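Local atomic coordinates of parahox neighbor (Phaeodactylum tricornutum CCAP 1055/1, PDB entry 5Z5M), a protein that probably catalyses the last two steps from 5-hydroxyisourate to (S)-allantoin, hydrolysis and then stereoselective decarboxylation, within one fused chain. Residues G117-Q122 and A141-R146; F247-Y252 and V284-S289. All blocks are in the same frame, centred on the assembly; numbering follows the deposited sequence.

Contact 1 (G117-Q122 and A141-R146); sequences GAYRDQ and AALGGR
Tyr-119 reaches across to both partners in this contact, meeting Leu-143 near its root and Arg-146 along its ring. The apolar touch is small: Tyr-119 CB lies 4.1 Å from Leu-143 CD2, while Leu-143 also packs back on Phe-112, Leu-115 and Asn-116, earlier in the helix that carries Tyr-119. A chi1 of -174° swings the tyrosine ring away from its own amide nitrogen and past the last turn of the opposing helix, where CE1 of Tyr-119 passes 4.1 Å from Arg-146 CB and 3.9 Å from Arg-146 O.

The two helices, 106-123 and 136-146, belong to the all-helical OHCU decarboxylase part of the chain, and the loop between them packs against both: Phe-127 sets its ring edge-to-face with Tyr-119 and also touches Leu-143 and Arg-146.

Polar ends gather on a third element. Ring and guanidinium planes stand 81° apart, and Tyr-119 OH sits at the guanidinium edge, near its plane, 3.4 Å from Arg-146 NH2. The stronger partner of both is Glu-154 on helix 151-173, whose OE1 is hydrogen-bonded to the tyrosine hydroxyl and forms a salt bridge with Arg-146 NE. A bend at chi3 (52°) turns the guanidinium out of line with its own chain, and its NH2 is hydrogen-bonded to the carbonyl oxygen of Ile-128, in the same loop as Phe-127.

Contact 2 (F247-Y252 and V284-S289); sequences FFCGEY and VPLLVS
Phe-247 and Leu-286 meet inside the transthyretin-like β-sandwich of the HIU hydrolase part, where strand 241-248 of one sheet faces strand 281-289 of the other. The phenylalanine can be followed outward. Its CB already lies 3.8 Å from Leu-286 CD2, and CG is nearer still, at 3.5 Å. CD1 and CD2 lie against the same methyl, which sits over one face of the ring, offset toward the rim, in a CH-pi contact 3.8 Å from the ring centroid and 22° off the normal. At the far end the partner changes: CZ, the tip of the ring, is 3.9 Å from Leu-286 CB, which CE1 meets as well. Trans at chi1 (178°), the leucine side chain comes in from the direction opposite to that of the phenylalanine. The ring also reaches Cys-185 and Val-187 of strand 182-189, which lies beside 281-289 in the same sheet, and Leu-271 of its own sheet. Replacing Phe-247 by an alanine is likely to open a gap between the sheets and leave Leu-286 CD2 without the ring face it rests on.

Where strand 241-248 gives way to helix 249-256, Cys-249 continues the packing, backed by Ile-269, a residue that Val-288 touches too. Cys-249 SG lies 3.8 Å from Leu-286 CD2 and 4.1 Å from Val-288 CG2, bridging the two methyls.

Read from the N terminus, the chain illustrates how a fused enzyme is tied together locally, one domain at a time. Contact 1 comes first, closing a short loop of 18 residues between two helices of the OHCU decarboxylase part. Helix 151-173 follows, and the chain then enters the transthyretin-like part, where contact 2 closes a longer excursion of 31 residues and joins two sheets. The loops neither nest nor cross: the first is complete before the second opens. The centres of the two contacts are about 41 Å apart, their nearest atoms about 25 Å. In the tetramer, however, Ala-142 of contact 1 packs on Ala-254 of a second subunit, and Glu-251 of contact 2 on that subunit's His-137.

Contact 1 (G117-Q122 and A141-R146)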
ATOM      1  N   GLY A 117     -32.940  22.111   6.965  1.00 17.58           N
ATOM      2  CA  GLY A 117     -33.498  23.399   6.596  1.00 21.60           C
ATOM      3  C   GLY A 117     -32.453  24.292   5.953  1.00 18.80           C
ATOM      4  O   GLY A 117     -32.682  24.839   4.875  1.00 18.73           O
ATOM      5  N   ALA A 118     -31.297  24.421   6.603  1.00 18.57           N
ATOM      6  CA  ALA A 118     -30.203  25.231   6.075  1.00 11.81           C
ATOM      7  C   ALA A 118     -29.785  24.767   4.679  1.00 19.91           C
ATOM      8  O   ALA A 118     -29.683  25.574   3.755  1.00 14.22           O
ATOM      9  CB  ALA A 118     -29.013  25.198   7.020  1.00 19.47           C
ATOM     10  N   TYR A 119     -29.551  23.469   4.533  1.00 13.28           N
ATOM     11  CA  TYR A 119     -29.113  22.901   3.255  1.00 14.14           C
ATOM     12  C   TYR A 119     -30.012  23.324   2.097  1.00 17.26           C
ATOM     13  O   TYR A 119     -29.534  23.830   1.084  1.00 16.56           O
ATOM     14  CB  TYR A 119     -29.073  21.377   3.330  1.00 12.42           C
ATOM     15  CG  TYR A 119     -28.486  20.715   2.092  1.00 13.98           C
ATOM     16  CD1 TYR A 119     -27.158  20.313   2.067  1.00 15.04           C
ATOM     17  CD2 TYR A 119     -29.261  20.492   0.956  1.00 16.38           C
ATOM     18  CE1 TYR A 119     -26.613  19.703   0.953  1.00 14.72           C
ATOM     19  CE2 TYR A 119     -28.721  19.884  -0.170  1.00 15.51           C
ATOM     20  CZ  TYR A 119     -27.398  19.496  -0.165  1.00 21.01           C
ATOM     21  OH  TYR A 119     -26.850  18.887  -1.273  1.00 24.74           O
ATOM     22  N   ARG A 120     -31.312  23.111   2.251  1.00 12.37           N
ATOM     23  CA  ARG A 120     -32.243  23.420   1.178  1.00 22.28           C
ATOM     24  C   ARG A 120     -32.291  24.922   0.910  1.00 28.00           C
ATOM     25  O   ARG A 120     -32.422  25.347  -0.241  1.00 26.54           O
ATOM     26  CB  ARG A 120     -33.641  22.891   1.501  1.00 20.57           C
ATOM     27  CG  ARG A 120     -34.688  23.340   0.497  1.00 34.85           C
ATOM     28  CD  ARG A 120     -35.576  22.198   0.054  1.00 45.02           C
ATOM     29  NE  ARG A 120     -36.167  22.473  -1.253  1.00 50.88           N
ATOM     30  CZ  ARG A 120     -37.025  21.670  -1.868  1.00 43.89           C
ATOM     31  NH1 ARG A 120     -37.400  20.537  -1.291  1.00 53.32           N
ATOM     32  NH2 ARG A 120     -37.509  22.000  -3.059  1.00 49.67           N
ATOM     33  N   ASP A 121     -32.170  25.714   1.972  1.00 22.29           N
ATOM     34  CA  ASP A 121     -32.148  27.171   1.859  1.00 27.63           C
ATOM     35  C   ASP A 121     -31.038  27.651   0.942  1.00 23.26           C
ATOM     36  O   ASP A 121     -31.256  28.487   0.068  1.00 30.81           O
ATOM     37  CB  ASP A 121     -31.971  27.829   3.235  1.00 26.30           C
ATOM     38  CG  ASP A 121     -33.177  27.650   4.133  1.00 42.27           C
ATOM     39  OD1 ASP A 121     -34.268  27.344   3.609  1.00 32.99           O
ATOM     40  OD2 ASP A 121     -33.032  27.823   5.365  1.00 39.01           O
ATOM     41  N   GLN A 122     -29.842  27.116   1.143  1.00 18.38           N
ATOM     42  CA  GLN A 122     -28.672  27.644   0.461  1.00 20.43           C
ATOM     43  C   GLN A 122     -28.437  26.975  -0.894  1.00 19.69           C
ATOM     44  O   GLN A 122     -27.773  27.546  -1.757  1.00 30.66           O
ATOM     45  CB  GLN A 122     -27.433  27.503   1.351  1.00 33.21           C
ATOM     46  CG  GLN A 122     -27.144  26.089   1.814  1.00 27.97           C
ATOM     47  CD  GLN A 122     -26.201  26.045   3.010  1.00 39.90           C
ATOM     48  OE1 GLN A 122     -26.304  26.856   3.933  1.00 32.80           O
ATOM     49  NE2 GLN A 122     -25.273  25.098   2.994  1.00 35.05           N
ATOM     50  N   ALA A 141     -23.753  12.869   9.755  1.00 12.13           N
ATOM     51  CA  ALA A 141     -22.401  13.166   9.288  1.00 13.10           C
ATOM     52  C   ALA A 141     -22.422  13.753   7.879  1.00 11.15           C
ATOM     53  O   ALA A 141     -21.683  14.692   7.578  1.00 13.84           O
ATOM     54  CB  ALA A 141     -21.537  11.917   9.324  1.00 16.26           C
ATOM     55  N   ALA A 142     -23.277  13.198   7.024  1.00 13.93           N
ATOM     56  CA  ALA A 142     -23.391  13.658   5.645  1.00 17.17           C
ATOM     57  C   ALA A 142     -23.951  15.077   5.594  1.00 16.07           C
ATOM     58  O   ALA A 142     -23.394  15.951   4.933  1.00 11.82           O
ATOM     59  CB  ALA A 142     -24.266  12.708   4.836  1.00 14.63           C
ATOM     60  N   LEU A 143     -25.060  15.295   6.294  1.00 12.84           N
ATOM     61  CA  LEU A 143     -25.671  16.614   6.378  1.00 11.75           C
ATOM     62  C   LEU A 143     -24.717  17.628   6.991  1.00 15.89           C
ATOM     63  O   LEU A 143     -24.586  18.745   6.497  1.00 15.60           O
ATOM     64  CB  LEU A 143     -26.961  16.558   7.201  1.00 21.43           C
ATOM     65  CG  LEU A 143     -28.267  16.860   6.463  1.00 28.59           C
ATOM     66  CD1 LEU A 143     -29.452  16.746   7.411  1.00 26.37           C
ATOM     67  CD2 LEU A 143     -28.217  18.239   5.821  1.00 22.47           C
ATOM     68  N   GLY A 144     -24.050  17.229   8.069  1.00 18.56           N
ATOM     69  CA  GLY A 144     -23.140  18.118   8.768  1.00 22.50           C
ATOM     70  C   GLY A 144     -21.998  18.586   7.890  1.00 18.76           C
ATOM     71  O   GLY A 144     -21.557  19.733   7.983  1.00 16.90           O
ATOM     72  N   GLY A 145     -21.521  17.696   7.026  1.00 15.54           N
ATOM     73  CA  GLY A 145     -20.413  18.019   6.149  1.00 11.64           C
ATOM     74  C   GLY A 145     -20.849  18.790   4.916  1.00 13.58           C
ATOM     75  O   GLY A 145     -20.285  19.831   4.591  1.00 18.01           O
ATOM     76  N   ARG A 146     -21.869  18.283   4.233  1.00 11.53           N
ATOM     77  CA  ARG A 146     -22.270  18.838   2.945  1.00 11.73           C
ATOM     78  C   ARG A 146     -22.966  20.196   3.064  1.00 15.00           C
ATOM     79  O   ARG A 146     -23.084  20.930   2.085  1.00 11.70           O
ATOM     80  CB  ARG A 146     -23.157  17.829   2.206  1.00 14.84           C
ATOM     81  CG  ARG A 146     -22.354  16.653   1.635  1.00 13.54           C
ATOM     82  CD  ARG A 146     -23.228  15.487   1.186  1.00  9.76           C
ATOM     83  NE  ARG A 146     -24.293  15.898   0.278  1.00 13.75           N
ATOM     84  CZ  ARG A 146     -25.290  15.108  -0.105  1.00 14.56           C
ATOM     85  NH1 ARG A 146     -25.348  13.852   0.327  1.00 13.04           N
ATOM     86  NH2 ARG A 146     -26.227  15.567  -0.925  1.00 13.64           N
TER

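Contact 2 (F247-Y252 and V284-S289)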
ATOM      1  N   PHE A 247      -8.936 -14.185   6.068  1.00  6.73           N
ATOM      2  CA  PHE A 247      -7.660 -14.728   5.621  1.00  5.96           C
ATOM      3  C   PHE A 247      -6.890 -15.298   6.805  1.00  9.04           C
ATOM      4  O   PHE A 247      -6.601 -14.580   7.765  1.00 11.17           O
ATOM      5  CB  PHE A 247      -6.816 -13.658   4.928  1.00  4.77           C
ATOM      6  CG  PHE A 247      -7.442 -13.103   3.681  1.00  8.07           C
ATOM      7  CD1 PHE A 247      -7.258 -13.730   2.460  1.00  9.44           C
ATOM      8  CD2 PHE A 247      -8.197 -11.944   3.729  1.00  6.86           C
ATOM      9  CE1 PHE A 247      -7.825 -13.214   1.300  1.00  6.36           C
ATOM     10  CE2 PHE A 247      -8.763 -11.421   2.583  1.00  7.13           C
ATOM     11  CZ  PHE A 247      -8.580 -12.062   1.360  1.00 11.48           C
ATOM     12  N   PHE A 248      -6.554 -16.580   6.747  1.00 10.05           N
ATOM     13  CA  PHE A 248      -5.822 -17.196   7.853  1.00  7.07           C
ATOM     14  C   PHE A 248      -4.322 -17.105   7.601  1.00 12.62           C
ATOM     15  O   PHE A 248      -3.670 -18.097   7.282  1.00 15.08           O
ATOM     16  CB  PHE A 248      -6.272 -18.648   8.052  1.00  9.08           C
ATOM     17  CG  PHE A 248      -7.689 -18.770   8.539  1.00 15.66           C
ATOM     18  CD1 PHE A 248      -8.740 -18.850   7.642  1.00 11.79           C
ATOM     19  CD2 PHE A 248      -7.970 -18.761   9.896  1.00 20.85           C
ATOM     20  CE1 PHE A 248     -10.048 -18.946   8.088  1.00 17.79           C
ATOM     21  CE2 PHE A 248      -9.271 -18.852  10.349  1.00 18.69           C
ATOM     22  CZ  PHE A 248     -10.313 -18.942   9.445  1.00 17.30           C
ATOM     23  N   CYS A 249      -3.781 -15.899   7.758  1.00  9.77           N
ATOM     24  CA  CYS A 249      -2.399 -15.621   7.385  1.00  9.61           C
ATOM     25  C   CYS A 249      -1.391 -16.184   8.371  1.00 12.29           C
ATOM     26  O   CYS A 249      -0.253 -16.464   8.000  1.00 15.19           O
ATOM     27  CB  CYS A 249      -2.179 -14.119   7.243  1.00 19.17           C
ATOM     28  SG  CYS A 249      -3.129 -13.408   5.909  1.00 23.14           S
ATOM     29  N   GLY A 250      -1.806 -16.325   9.626  1.00 16.66           N
ATOM     30  CA  GLY A 250      -0.944 -16.888  10.651  1.00 12.64           C
ATOM     31  C   GLY A 250      -0.462 -18.280  10.297  1.00 11.44           C
ATOM     32  O   GLY A 250       0.723 -18.590  10.443  1.00 15.50           O
ATOM     33  N   GLU A 251      -1.381 -19.124   9.838  1.00 12.43           N
ATOM     34  CA  GLU A 251      -1.024 -20.470   9.391  1.00 15.37           C
ATOM     35  C   GLU A 251      -0.064 -20.433   8.206  1.00 19.73           C
ATOM     36  O   GLU A 251       0.846 -21.252   8.124  1.00 12.28           O
ATOM     37  CB  GLU A 251      -2.274 -21.264   9.006  1.00 17.44           C
ATOM     38  CG  GLU A 251      -3.379 -21.224  10.032  1.00 16.14           C
ATOM     39  CD  GLU A 251      -4.684 -21.796   9.510  1.00 22.77           C
ATOM     40  OE1 GLU A 251      -4.708 -22.304   8.366  1.00 22.59           O
ATOM     41  OE2 GLU A 251      -5.691 -21.723  10.247  1.00 26.33           O
ATOM     42  N   TYR A 252      -0.273 -19.491   7.285  1.00 13.66           N
ATOM     43  CA  TYR A 252       0.601 -19.377   6.123  1.00 14.32           C
ATOM     44  C   TYR A 252       2.021 -18.978   6.541  1.00 14.22           C
ATOM     45  O   TYR A 252       2.998 -19.584   6.098  1.00 11.87           O
ATOM     46  CB  TYR A 252       0.044 -18.368   5.098  1.00 12.34           C
ATOM     47  CG  TYR A 252       1.061 -18.005   4.038  1.00 12.00           C
ATOM     48  CD1 TYR A 252       1.354 -18.881   2.998  1.00 15.17           C
ATOM     49  CD2 TYR A 252       1.752 -16.799   4.094  1.00 13.42           C
ATOM     50  CE1 TYR A 252       2.299 -18.563   2.043  1.00 14.01           C
ATOM     51  CE2 TYR A 252       2.699 -16.473   3.147  1.00 13.62           C
ATOM     52  CZ  TYR A 252       2.970 -17.358   2.123  1.00 15.62           C
ATOM     53  OH  TYR A 252       3.910 -17.039   1.173  1.00 17.44           O
ATOM     54  N   VAL A 284     -10.977  -8.869  -5.436  1.00  6.77           N
ATOM     55  CA  VAL A 284     -10.645  -8.289  -4.140  1.00  6.85           C
ATOM     56  C   VAL A 284      -9.526  -9.085  -3.491  1.00 14.46           C
ATOM     57  O   VAL A 284      -9.780 -10.032  -2.750  1.00 16.31           O
ATOM     58  CB  VAL A 284     -11.883  -8.239  -3.217  1.00 12.39           C
ATOM     59  CG1 VAL A 284     -11.536  -7.591  -1.864  1.00 11.63           C
ATOM     60  CG2 VAL A 284     -13.003  -7.473  -3.896  1.00 12.71           C
ATOM     61  N   PRO A 285      -8.274  -8.710  -3.794  1.00  8.34           N
ATOM     62  CA  PRO A 285      -7.074  -9.422  -3.359  1.00 10.14           C
ATOM     63  C   PRO A 285      -6.549  -8.975  -1.994  1.00 15.63           C
ATOM     64  O   PRO A 285      -7.050  -8.013  -1.407  1.00 16.32           O
ATOM     65  CB  PRO A 285      -6.066  -9.071  -4.450  1.00 12.77           C
ATOM     66  CG  PRO A 285      -6.430  -7.672  -4.821  1.00 12.27           C
ATOM     67  CD  PRO A 285      -7.934  -7.554  -4.647  1.00 11.79           C
ATOM     68  N   LEU A 286      -5.530  -9.677  -1.512  1.00 11.51           N
ATOM     69  CA  LEU A 286      -4.824  -9.309  -0.295  1.00  8.13           C
ATOM     70  C   LEU A 286      -3.318  -9.220  -0.568  1.00 12.57           C
ATOM     71  O   LEU A 286      -2.711 -10.174  -1.066  1.00 13.24           O
ATOM     72  CB  LEU A 286      -5.101 -10.331   0.820  1.00  9.00           C
ATOM     73  CG  LEU A 286      -4.388 -10.103   2.155  1.00  6.64           C
ATOM     74  CD1 LEU A 286      -4.955  -8.868   2.849  1.00  6.40           C
ATOM     75  CD2 LEU A 286      -4.484 -11.331   3.054  1.00 15.15           C
ATOM     76  N   LEU A 287      -2.724  -8.072  -0.253  1.00  7.02           N
ATOM     77  CA  LEU A 287      -1.272  -7.917  -0.240  1.00 10.36           C
ATOM     78  C   LEU A 287      -0.837  -7.997   1.211  1.00 12.17           C
ATOM     79  O   LEU A 287      -1.311  -7.212   2.018  1.00  9.40           O
ATOM     80  CB  LEU A 287      -0.845  -6.581  -0.857  1.00 14.26           C
ATOM     81  CG  LEU A 287      -0.833  -6.388  -2.379  1.00 25.88           C
ATOM     82  CD1 LEU A 287      -2.203  -6.609  -3.000  1.00 24.71           C
ATOM     83  CD2 LEU A 287      -0.311  -4.997  -2.718  1.00 27.70           C
ATOM     84  N   VAL A 288       0.036  -8.935   1.570  1.00  7.31           N
ATOM     85  CA  VAL A 288       0.291  -9.133   2.998  1.00  6.51           C
ATOM     86  C   VAL A 288       1.734  -9.522   3.357  1.00  8.19           C
ATOM     87  O   VAL A 288       2.404 -10.241   2.618  1.00  8.33           O
ATOM     88  CB  VAL A 288      -0.681 -10.201   3.564  1.00  8.16           C
ATOM     89  CG1 VAL A 288      -0.473 -11.560   2.880  1.00 11.92           C
ATOM     90  CG2 VAL A 288      -0.547 -10.327   5.071  1.00 12.94           C
ATOM     91  N   SER A 289       2.206  -9.000   4.487  1.00  9.34           N
ATOM     92  CA  SER A 289       3.426  -9.461   5.143  1.00 12.17           C
ATOM     93  C   SER A 289       3.035  -9.690   6.604  1.00 10.98           C
ATOM     94  O   SER A 289       1.891  -9.419   6.974  1.00  9.27           O
ATOM     95  CB  SER A 289       4.562  -8.439   4.996  1.00 12.66           C
ATOM     96  OG  SER A 289       4.399  -7.339   5.882  1.00 10.05           O
TER